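Local coordinates for protein fiber KNOB domain (Avirulent turkey hemorrhagic enteritis virus, PDB 4D63) that forms the trimeric head at the tip of the turkey adenovirus 3 fibre and binds sialyllactose through its sialic acid, probably for attachment to host cells, at residues G50-G55 with Y67-W72; N112-L118 with P158-C164; E134-E138 with C164-N170. One frame throughout, in Å; residues are numbered along the deposited sequence.

Contact 1. Residues G50-G55 with Y67-W72; sequences GRATNG and YKFVRW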
loop_
_atom_site.group_PDB
_atom_site.type_symbol
_atom_site.label_atom_id
_atom_site.label_comp_id
_atom_site.label_asym_id
_atom_site.label_seq_id
_atom_site.Cartn_x
_atom_site.Cartn_y
_atom_site.Cartn_z
ATOM N N GLY A 50 2.942 -7.613 -22.318
ATOM C CA GLY A 50 1.894 -8.214 -23.205
ATOM C C GLY A 50 0.481 -7.953 -22.716
ATOM O O GLY A 50 0.261 -7.004 -21.969
ATOM N N ARG A 51 -0.474 -8.787 -23.139
ATOM C CA ARG A 51 -1.848 -8.780 -22.579
ATOM C C ARG A 51 -2.026 -9.700 -21.348
ATOM O O ARG A 51 -1.236 -10.620 -21.102
ATOM C CB ARG A 51 -2.895 -9.107 -23.653
ATOM C CG ARG A 51 -3.371 -7.874 -24.406
ATOM C CD ARG A 51 -4.417 -7.099 -23.606
ATOM N NE ARG A 51 -4.310 -5.642 -23.778
ATOM C CZ ARG A 51 -5.276 -4.755 -23.513
ATOM N NH1 ARG A 51 -6.470 -5.138 -23.066
ATOM N NH2 ARG A 51 -5.049 -3.461 -23.708
ATOM N N ALA A 52 -3.079 -9.434 -20.582
ATOM C CA ALA A 52 -3.221 -10.004 -19.253
ATOM C C ALA A 52 -3.705 -11.445 -19.315
ATOM O O ALA A 52 -4.758 -11.720 -19.874
ATOM C CB ALA A 52 -4.168 -9.148 -18.420
ATOM N N THR A 53 -2.925 -12.346 -18.727
ATOM C CA THR A 53 -3.197 -13.782 -18.725
ATOM C C THR A 53 -3.918 -14.243 -17.451
ATOM O O THR A 53 -3.544 -13.851 -16.348
ATOM C CB THR A 53 -1.877 -14.570 -18.771
ATOM O OG1 THR A 53 -1.077 -14.090 -19.852
ATOM C CG2 THR A 53 -2.122 -16.083 -18.916
ATOM N N ASN A 54 -4.915 -15.113 -17.600
ATOM C CA ASN A 54 -5.602 -15.683 -16.450
ATOM C C ASN A 54 -4.843 -16.808 -15.776
ATOM O O ASN A 54 -4.053 -17.498 -16.400
ATOM C CB ASN A 54 -6.983 -16.159 -16.831
ATOM C CG ASN A 54 -7.887 -15.017 -17.184
ATOM O OD1 ASN A 54 -8.401 -14.331 -16.307
ATOM N ND2 ASN A 54 -8.044 -14.767 -18.477
ATOM N N GLY A 55 -5.083 -16.947 -14.472
ATOM C CA GLY A 55 -4.477 -17.987 -13.647
ATOM C C GLY A 55 -5.282 -18.160 -12.366
ATOM O O GLY A 55 -6.232 -17.426 -12.126
ATOM N N TYR A 67 -6.745 -14.921 -10.568
ATOM C CA TYR A 67 -5.992 -13.724 -10.841
ATOM C C TYR A 67 -5.694 -13.562 -12.328
ATOM O O TYR A 67 -5.778 -14.522 -13.075
ATOM C CB TYR A 67 -4.687 -13.782 -10.053
ATOM C CG TYR A 67 -3.774 -14.920 -10.397
ATOM C CD1 TYR A 67 -2.957 -14.871 -11.543
ATOM C CD2 TYR A 67 -3.689 -16.031 -9.583
ATOM C CE1 TYR A 67 -2.098 -15.915 -11.858
ATOM C CE2 TYR A 67 -2.825 -17.071 -9.891
ATOM C CZ TYR A 67 -2.039 -17.006 -11.031
ATOM O OH TYR A 67 -1.163 -18.023 -11.328
ATOM N N LYS A 68 -5.343 -12.344 -12.725
ATOM C CA LYS A 68 -4.735 -12.051 -14.035
ATOM C C LYS A 68 -3.329 -11.549 -13.783
ATOM O O LYS A 68 -3.104 -10.850 -12.796
ATOM C CB LYS A 68 -5.468 -10.922 -14.739
ATOM C CG LYS A 68 -6.821 -11.252 -15.319
ATOM C CD LYS A 68 -7.475 -9.964 -15.838
ATOM C CE LYS A 68 -8.575 -10.232 -16.861
ATOM N NZ LYS A 68 -9.547 -11.280 -16.447
ATOM N N PHE A 69 -2.399 -11.833 -14.697
ATOM C CA PHE A 69 -1.036 -11.324 -14.600
ATOM C C PHE A 69 -0.410 -10.902 -15.933
ATOM O O PHE A 69 -0.910 -11.219 -17.021
ATOM C CB PHE A 69 -0.104 -12.349 -13.931
ATOM C CG PHE A 69 0.235 -13.536 -14.800
ATOM C CD1 PHE A 69 -0.622 -14.632 -14.873
ATOM C CD2 PHE A 69 1.411 -13.562 -15.545
ATOM C CE1 PHE A 69 -0.322 -15.724 -15.676
ATOM C CE2 PHE A 69 1.711 -14.649 -16.360
ATOM C CZ PHE A 69 0.843 -15.735 -16.421
ATOM N N VAL A 70 0.723 -10.211 -15.788
ATOM C CA VAL A 70 1.567 -9.763 -16.860
ATOM C C VAL A 70 2.990 -10.077 -16.426
ATOM O O VAL A 70 3.389 -9.737 -15.321
ATOM C CB VAL A 70 1.324 -8.256 -17.097
ATOM C CG1 VAL A 70 2.584 -7.496 -17.475
ATOM C CG2 VAL A 70 0.227 -8.085 -18.139
ATOM N N ARG A 71 3.739 -10.752 -17.295
ATOM C CA ARG A 71 5.110 -11.165 -17.016
ATOM C C ARG A 71 6.001 -10.556 -18.117
ATOM O O ARG A 71 5.942 -10.988 -19.266
ATOM C CB ARG A 71 5.149 -12.702 -17.003
ATOM C CG ARG A 71 6.419 -13.401 -16.511
ATOM C CD ARG A 71 6.404 -14.873 -16.985
ATOM N NE ARG A 71 6.460 -14.975 -18.466
ATOM C CZ ARG A 71 5.521 -15.461 -19.299
ATOM N NH1 ARG A 71 4.365 -15.988 -18.872
ATOM N NH2 ARG A 71 5.765 -15.425 -20.604
ATOM N N TRP A 72 6.756 -9.512 -17.777
ATOM C CA TRP A 72 7.745 -8.898 -18.674
ATOM C C TRP A 72 9.093 -9.472 -18.250
ATOM O O TRP A 72 9.148 -10.521 -17.608
ATOM C CB TRP A 72 7.740 -7.359 -18.567
ATOM C CG TRP A 72 6.774 -6.649 -19.466
ATOM C CD1 TRP A 72 5.614 -6.034 -19.093
ATOM C CD2 TRP A 72 6.896 -6.444 -20.885
ATOM N NE1 TRP A 72 4.996 -5.473 -20.189
ATOM C CE2 TRP A 72 5.760 -5.711 -21.301
ATOM C CE3 TRP A 72 7.848 -6.817 -21.847
ATOM C CZ2 TRP A 72 5.551 -5.343 -22.635
ATOM C CZ3 TRP A 72 7.636 -6.448 -23.183
ATOM C CH2 TRP A 72 6.496 -5.720 -23.559
#
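Thr53 and Phe69 pair across the open end of a two-stranded antiparallel hairpin through two backbone bonds: Thr53 N gives its hydrogen to Phe69 O at 2.9 Å, and Phe69 N returns one to Thr53 O at 2.8 Å. Two residues further in, Gly55 and Tyr67 form the next hydrogen-bonded pair. Here Gly55 N bonds to Tyr67 O at 2.9 Å and Tyr67 N to Gly55 O at 3.0 Å, the first with a bent N-H (142°), the second nearly straight. Three of the carbonyls also take a CA-H contact: Phe69 O from Ala52 CA, Thr53 O from Lys68 CA and Tyr67 O from Asn54 CA. Asn54 and Lys68, on the other face of the hairpin, lie side by side; the lysine bends at its last torsion (chi4 48°), which brings NZ to Asn54 OD1 at 3.3 Å, a long bond. The rings of Tyr67 and Phe69 lean toward the partner strand. Phe69 CG sits between its backbone N and carbonyl carbon (chi1 73°), which lays one ring face against Thr53 CB, 4.0 Å from the centroid. Tyr67 does likewise over Gly55, whose CA is 3.9 Å from the ring centroid in a CH-pi contact. Beyond the last bridge, Gly50 N approaches the Trp72 ring obliquely, 3.5 Å from CZ2, and is hydrogen-bonded to Asp73 OD2 of the second subunit. Strand 75-80 continues the sheet beside strand 64-71, bonding to the backbones of Lys68 and Val70 and packing Leu76 and Ile78 against the rings of Phe69 and Tyr67.

Contact 2. Residues N112-L118 with P158-C164; sequences NTYIVPL and PHMIIQC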
loop_
_atom_site.group_PDB
_atom_site.type_symbol
_atom_site.label_atom_id
_atom_site.label_comp_id
_atom_site.label_asym_id
_atom_site.label_seq_id
_atom_site.Cartn_x
_atom_site.Cartn_y
_atom_site.Cartn_z
ATOM N N ASN A 112 -0.218 -13.492 15.195
ATOM C CA ASN A 112 -1.207 -12.994 14.244
ATOM C C ASN A 112 -0.708 -13.055 12.783
ATOM O O ASN A 112 -0.813 -12.093 12.000
ATOM C CB ASN A 112 -1.658 -11.583 14.658
ATOM C CG ASN A 112 -2.529 -11.599 15.919
ATOM O OD1 ASN A 112 -2.070 -11.209 16.996
ATOM N ND2 ASN A 112 -3.796 -12.066 15.784
ATOM N N THR A 113 -0.144 -14.212 12.451
ATOM C CA THR A 113 0.339 -14.520 11.127
ATOM C C THR A 113 -0.412 -15.744 10.641
ATOM O O THR A 113 -0.313 -16.810 11.255
ATOM C CB THR A 113 1.854 -14.736 11.161
ATOM O OG1 THR A 113 2.440 -13.525 11.617
ATOM C CG2 THR A 113 2.420 -15.082 9.776
ATOM N N TYR A 114 -1.221 -15.554 9.587
ATOM C CA TYR A 114 -2.038 -16.621 9.023
ATOM C C TYR A 114 -1.474 -17.010 7.664
ATOM O O TYR A 114 -1.383 -16.199 6.745
ATOM C CB TYR A 114 -3.518 -16.188 8.958
ATOM C CG TYR A 114 -4.019 -15.827 10.351
ATOM C CD1 TYR A 114 -3.740 -14.579 10.906
ATOM C CD2 TYR A 114 -4.700 -16.755 11.141
ATOM C CE1 TYR A 114 -4.159 -14.249 12.183
ATOM C CE2 TYR A 114 -5.117 -16.429 12.428
ATOM C CZ TYR A 114 -4.829 -15.182 12.950
ATOM O OH TYR A 114 -5.230 -14.843 14.238
ATOM N N ILE A 115 -1.079 -18.268 7.563
ATOM C CA ILE A 115 -0.400 -18.791 6.404
ATOM C C ILE A 115 -1.336 -19.691 5.623
ATOM O O ILE A 115 -1.852 -20.688 6.156
ATOM C CB ILE A 115 0.854 -19.587 6.820
ATOM C CG1 ILE A 115 1.774 -18.700 7.676
ATOM C CG2 ILE A 115 1.566 -20.118 5.586
ATOM C CD1 ILE A 115 3.097 -19.336 8.059
ATOM N N VAL A 116 -1.522 -19.328 4.357
ATOM C CA VAL A 116 -2.432 -19.992 3.450
ATOM C C VAL A 116 -1.621 -20.739 2.387
ATOM O O VAL A 116 -1.203 -20.128 1.416
ATOM C CB VAL A 116 -3.359 -18.968 2.750
ATOM C CG1 VAL A 116 -4.317 -19.672 1.785
ATOM C CG2 VAL A 116 -4.146 -18.159 3.778
ATOM N N PRO A 117 -1.370 -22.063 2.576
ATOM C CA PRO A 117 -0.664 -22.827 1.526
ATOM C C PRO A 117 -1.522 -22.860 0.310
ATOM O O PRO A 117 -2.741 -22.982 0.443
ATOM C CB PRO A 117 -0.532 -24.243 2.103
ATOM C CG PRO A 117 -1.512 -24.304 3.205
ATOM C CD PRO A 117 -1.693 -22.906 3.735
ATOM N N LEU A 118 -0.899 -22.694 -0.850
ATOM C CA LEU A 118 -1.604 -22.648 -2.137
ATOM C C LEU A 118 -1.010 -23.690 -3.102
ATOM O O LEU A 118 0.135 -24.135 -2.942
ATOM C CB LEU A 118 -1.472 -21.247 -2.759
ATOM C CG LEU A 118 -2.040 -20.064 -1.947
ATOM C CD1 LEU A 118 -1.448 -18.745 -2.412
ATOM C CD2 LEU A 118 -3.560 -20.045 -1.992
ATOM N N PRO A 158 3.822 -22.093 -3.307
ATOM C CA PRO A 158 3.423 -20.746 -2.953
ATOM C C PRO A 158 2.544 -20.699 -1.690
ATOM O O PRO A 158 1.718 -21.563 -1.469
ATOM C CB PRO A 158 2.667 -20.256 -4.187
ATOM C CG PRO A 158 2.162 -21.490 -4.854
ATOM C CD PRO A 158 3.112 -22.599 -4.501
ATOM N N HIS A 159 2.783 -19.691 -0.863
ATOM C CA HIS A 159 1.981 -19.438 0.291
ATOM C C HIS A 159 1.651 -17.957 0.358
ATOM O O HIS A 159 2.505 -17.127 0.096
ATOM C CB HIS A 159 2.767 -19.786 1.527
ATOM C CG HIS A 159 3.083 -21.240 1.667
ATOM N ND1 HIS A 159 4.001 -21.885 0.874
ATOM C CD2 HIS A 159 2.655 -22.156 2.562
ATOM C CE1 HIS A 159 4.105 -23.143 1.252
ATOM N NE2 HIS A 159 3.295 -23.334 2.275
ATOM N N MET A 160 0.428 -17.652 0.780
ATOM C CA MET A 160 -0.001 -16.283 1.080
ATOM C C MET A 160 0.147 -16.043 2.571
ATOM O O MET A 160 -0.361 -16.798 3.376
ATOM C CB MET A 160 -1.467 -16.058 0.673
ATOM C CG MET A 160 -1.922 -14.621 0.839
ATOM S SD MET A 160 -3.618 -14.421 0.303
ATOM C CE MET A 160 -3.354 -14.546 -1.457
ATOM N N ILE A 161 0.874 -14.993 2.918
ATOM C CA ILE A 161 1.129 -14.630 4.304
ATOM C C ILE A 161 0.220 -13.449 4.626
ATOM O O ILE A 161 0.281 -12.401 3.973
ATOM C CB ILE A 161 2.594 -14.214 4.532
ATOM C CG1 ILE A 161 3.570 -15.243 3.919
ATOM C CG2 ILE A 161 2.844 -14.008 6.028
ATOM C CD1 ILE A 161 3.531 -16.604 4.587
ATOM N N ILE A 162 -0.629 -13.617 5.619
ATOM C CA ILE A 162 -1.539 -12.558 6.031
ATOM C C ILE A 162 -1.286 -12.207 7.492
ATOM O O ILE A 162 -1.521 -13.022 8.370
ATOM C CB ILE A 162 -3.016 -13.000 5.907
ATOM C CG1 ILE A 162 -3.348 -13.416 4.471
ATOM C CG2 ILE A 162 -3.960 -11.904 6.406
ATOM C CD1 ILE A 162 -4.671 -14.120 4.360
ATOM N N GLN A 163 -0.873 -10.977 7.755
ATOM C CA GLN A 163 -0.634 -10.544 9.100
ATOM C C GLN A 163 -1.601 -9.484 9.461
ATOM O O GLN A 163 -1.889 -8.550 8.665
ATOM C CB GLN A 163 0.769 -10.047 9.227
ATOM C CG GLN A 163 1.741 -11.133 8.850
ATOM C CD GLN A 163 3.171 -10.702 8.911
ATOM O OE1 GLN A 163 3.646 -9.935 8.069
ATOM N NE2 GLN A 163 3.889 -11.225 9.890
ATOM N N CYS A 164 -2.153 -9.641 10.657
ATOM C CA CYS A 164 -3.032 -8.619 11.219
ATOM C C CYS A 164 -2.780 -8.373 12.718
ATOM O O CYS A 164 -1.746 -8.755 13.230
ATOM C CB CYS A 164 -4.461 -9.001 10.949
ATOM S SG CYS A 164 -4.906 -10.578 11.634
#
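Strands 113-118 and 158-163 run antiparallel at 159°, tied by six backbone bonds that run from Cys164 N to Asn112 O at one end to Leu118 N to Pro158 O at the other. This is the middle of the large antiparallel beta-sheet of the fibre head, where strand 157-163 joins strand 113-120. On one face Tyr114, Val116, Met160 and Ile162 point into the subunit, with Leu118 beside them. Val116 CB meets Met160 CB at 4.0 Å, while its CG2 branch reaches diagonally to Ile162 CD1. Leu118 CD1 crosses to Met160 CB at 4.1 Å. Phe105, Val149 and Leu133 add to this layer.

The other face carries Thr113, Ile115, Pro117, His159 and Ile161, and Tyr93 and Thr91 of the third subunit pack on it. Ile115 and Ile161 lie alongside each other, CG1 of the first 4.1 Å from CD1 of the second. His159 CD2 touches both Pro117 CA, at 3.5 Å, and Ile115 CG2, the ring oblique to each; its ND1 is bonded to Asn157 O. Thr113 CG2, anti to the backbone N, touches Ile161 CG2, and its OG1 is bonded to Asn111 O. Toward the Asn112 end the Tyr114 ring turns its edge to Ile162 O, and Cys164 SG stands obliquely to the ring, 3.8 Å from Tyr114 CE1.

Contact 3. Residues E134-E138 with C164-N170; sequences EVILE and CNPVPGN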
loop_
_atom_site.group_PDB
_atom_site.type_symbol
_atom_site.label_atom_id
_atom_site.label_comp_id
_atom_site.label_asym_id
_atom_site.label_seq_id
_atom_site.Cartn_x
_atom_site.Cartn_y
_atom_site.Cartn_z
ATOM N N GLU A 134 -11.472 -7.910 7.239
ATOM C CA GLU A 134 -12.431 -8.066 8.283
ATOM C C GLU A 134 -12.158 -9.441 8.839
ATOM O O GLU A 134 -12.105 -10.415 8.102
ATOM C CB GLU A 134 -13.857 -7.933 7.754
ATOM C CG GLU A 134 -14.877 -7.960 8.867
ATOM C CD GLU A 134 -16.285 -7.665 8.410
ATOM O OE1 GLU A 134 -16.539 -7.588 7.184
ATOM O OE2 GLU A 134 -17.138 -7.513 9.302
ATOM N N VAL A 135 -11.935 -9.492 10.145
ATOM C CA VAL A 135 -11.525 -10.692 10.846
ATOM C C VAL A 135 -12.725 -11.108 11.682
ATOM O O VAL A 135 -13.132 -10.366 12.568
ATOM C CB VAL A 135 -10.327 -10.360 11.731
ATOM C CG1 VAL A 135 -10.023 -11.505 12.668
ATOM C CG2 VAL A 135 -9.113 -10.045 10.860
ATOM N N ILE A 136 -13.333 -12.248 11.345
ATOM C CA ILE A 136 -14.539 -12.735 12.026
ATOM C C ILE A 136 -14.118 -13.754 13.097
ATOM O O ILE A 136 -13.490 -14.769 12.760
ATOM C CB ILE A 136 -15.519 -13.500 11.086
ATOM C CG1 ILE A 136 -15.670 -12.886 9.701
ATOM C CG2 ILE A 136 -16.887 -13.646 11.738
ATOM C CD1 ILE A 136 -16.153 -11.481 9.724
ATOM N N LEU A 137 -14.480 -13.506 14.356
ATOM C CA LEU A 137 -14.194 -14.446 15.446
ATOM C C LEU A 137 -15.234 -15.564 15.508
ATOM O O LEU A 137 -16.326 -15.452 14.929
ATOM C CB LEU A 137 -14.146 -13.705 16.785
ATOM C CG LEU A 137 -13.059 -12.651 16.961
ATOM C CD1 LEU A 137 -12.983 -12.215 18.406
ATOM C CD2 LEU A 137 -11.710 -13.186 16.526
ATOM N N GLU A 138 -14.917 -16.636 16.235
ATOM C CA GLU A 138 -15.855 -17.773 16.386
ATOM C C GLU A 138 -17.217 -17.417 17.017
ATOM O O GLU A 138 -18.222 -18.058 16.704
ATOM C CB GLU A 138 -15.201 -18.951 17.115
ATOM C CG GLU A 138 -14.673 -19.996 16.129
ATOM C CD GLU A 138 -13.558 -20.862 16.683
ATOM O OE1 GLU A 138 -13.431 -20.971 17.923
ATOM O OE2 GLU A 138 -12.804 -21.434 15.860
ATOM N N CYS A 164 -2.153 -9.641 10.657
ATOM C CA CYS A 164 -3.032 -8.619 11.219
ATOM C C CYS A 164 -2.780 -8.373 12.718
ATOM O O CYS A 164 -1.746 -8.755 13.230
ATOM C CB CYS A 164 -4.461 -9.001 10.949
ATOM S SG CYS A 164 -4.906 -10.578 11.634
ATOM N N ASN A 165 -3.716 -7.701 13.391
ATOM C CA ASN A 165 -3.559 -7.309 14.766
ATOM C C ASN A 165 -4.182 -8.346 15.713
ATOM O O ASN A 165 -5.004 -9.184 15.292
ATOM C CB ASN A 165 -4.259 -5.963 15.018
ATOM C CG ASN A 165 -3.909 -4.888 14.000
ATOM O OD1 ASN A 165 -4.790 -4.117 13.569
ATOM N ND2 ASN A 165 -2.636 -4.799 13.636
ATOM N N PRO A 166 -3.843 -8.255 17.012
ATOM C CA PRO A 166 -4.471 -9.136 18.000
ATOM C C PRO A 166 -5.989 -9.007 18.049
ATOM O O PRO A 166 -6.522 -7.903 17.961
ATOM C CB PRO A 166 -3.875 -8.659 19.340
ATOM C CG PRO A 166 -2.644 -7.896 18.985
ATOM C CD PRO A 166 -2.926 -7.283 17.648
ATOM N N VAL A 167 -6.672 -10.132 18.208
ATOM C CA VAL A 167 -8.123 -10.111 18.455
ATOM C C VAL A 167 -8.459 -10.954 19.694
ATOM O O VAL A 167 -7.781 -11.963 19.970
ATOM C CB VAL A 167 -8.946 -10.604 17.244
ATOM C CG1 VAL A 167 -8.799 -9.640 16.072
ATOM C CG2 VAL A 167 -8.527 -12.005 16.840
ATOM N N PRO A 168 -9.504 -10.535 20.443
ATOM C CA PRO A 168 -9.945 -11.210 21.661
ATOM C C PRO A 168 -10.807 -12.415 21.335
ATOM O O PRO A 168 -12.021 -12.405 21.560
ATOM C CB PRO A 168 -10.764 -10.133 22.371
ATOM C CG PRO A 168 -11.321 -9.314 21.272
ATOM C CD PRO A 168 -10.256 -9.281 20.215
ATOM N N GLY A 169 -10.163 -13.429 20.774
ATOM C CA GLY A 169 -10.821 -14.668 20.419
ATOM C C GLY A 169 -10.051 -15.350 19.314
ATOM O O GLY A 169 -9.092 -14.792 18.803
ATOM N N ASN A 170 -10.458 -16.578 18.998
ATOM C CA ASN A 170 -9.988 -17.305 17.824
ATOM C C ASN A 170 -10.747 -16.888 16.552
ATOM O O ASN A 170 -11.963 -16.649 16.584
ATOM C CB ASN A 170 -10.169 -18.816 18.002
ATOM C CG ASN A 170 -9.241 -19.407 19.048
ATOM O OD1 ASN A 170 -8.298 -18.765 19.524
ATOM N ND2 ASN A 170 -9.504 -20.654 19.404
#
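Leu137 and Val167 make the main apolar contact, sliding past each other in opposite directions. Leu137 CD2 meets Val167 CG2 at 3.4 Å, tighter than a usual carbon-carbon contact. The fit follows from the valine's first torsion (chi1 -66°), which leaves CG2 between the backbone N and the carbonyl carbon and turns CG1 anti to the carbonyl carbon, where it meets Val135 CG1 at 4.1 Å. The second branch of Val135, CG2, faces Cys164 SG at 4.3 Å. The other methyl of Leu137, CD1, rests on the loop backbone, 3.3 Å from Pro168 O. Phe143 and Ile171 also touch Leu137.

The fold element here is the loop that leaves strand 157-163 and turns back into strand 171-176, which lies next to strand 129-137 in the sheet. Pro168 is the centre of an inverse gamma turn within it, marked by a weak Gly169 N to Val167 O bond. Gly169, with no side chain, follows in a backbone conformation suited to glycine, and its carbonyl oxygen lies near Leu137 CD2.

Among polar contacts, one hydrogen bond joins the segments: Glu138 N donates to Asn170 O at 3.0 Å, nearly in line with the carbonyl bond. The same oxygen receives a CA-H contact from Leu137 CA at 3.3 Å. Beyond it the Glu138 and Asn170 side chains run side by side, their carboxylate and amide planes 85° apart, with Glu138 OE1 3.9 Å from Asn170 CB.

Overall arrangement
All three contacts reach the same antiparallel sheet, contact 3 through strand 129-137 and the loop beside it. Contact 1 lies at one end of the subunit and contact 3 on the opposite side of its centre, with their centres 34 Å apart; contact 2 is between them in the fold, 23 Å from the first and 15 Å from the third. Strands 53-59 and 113-120 are neighbours, linking contacts 1 and 2. Contacts 2 and 3 share Cys164 and touch where the Asn112 amide packs on Asn165 and Pro166. Sialic acid binds at Glu125 and residues 152-156: the His159 side chain is about 8 Å from a bound sialic acid, and the Lys68 side chain about 11 Å from a bound sialic acid.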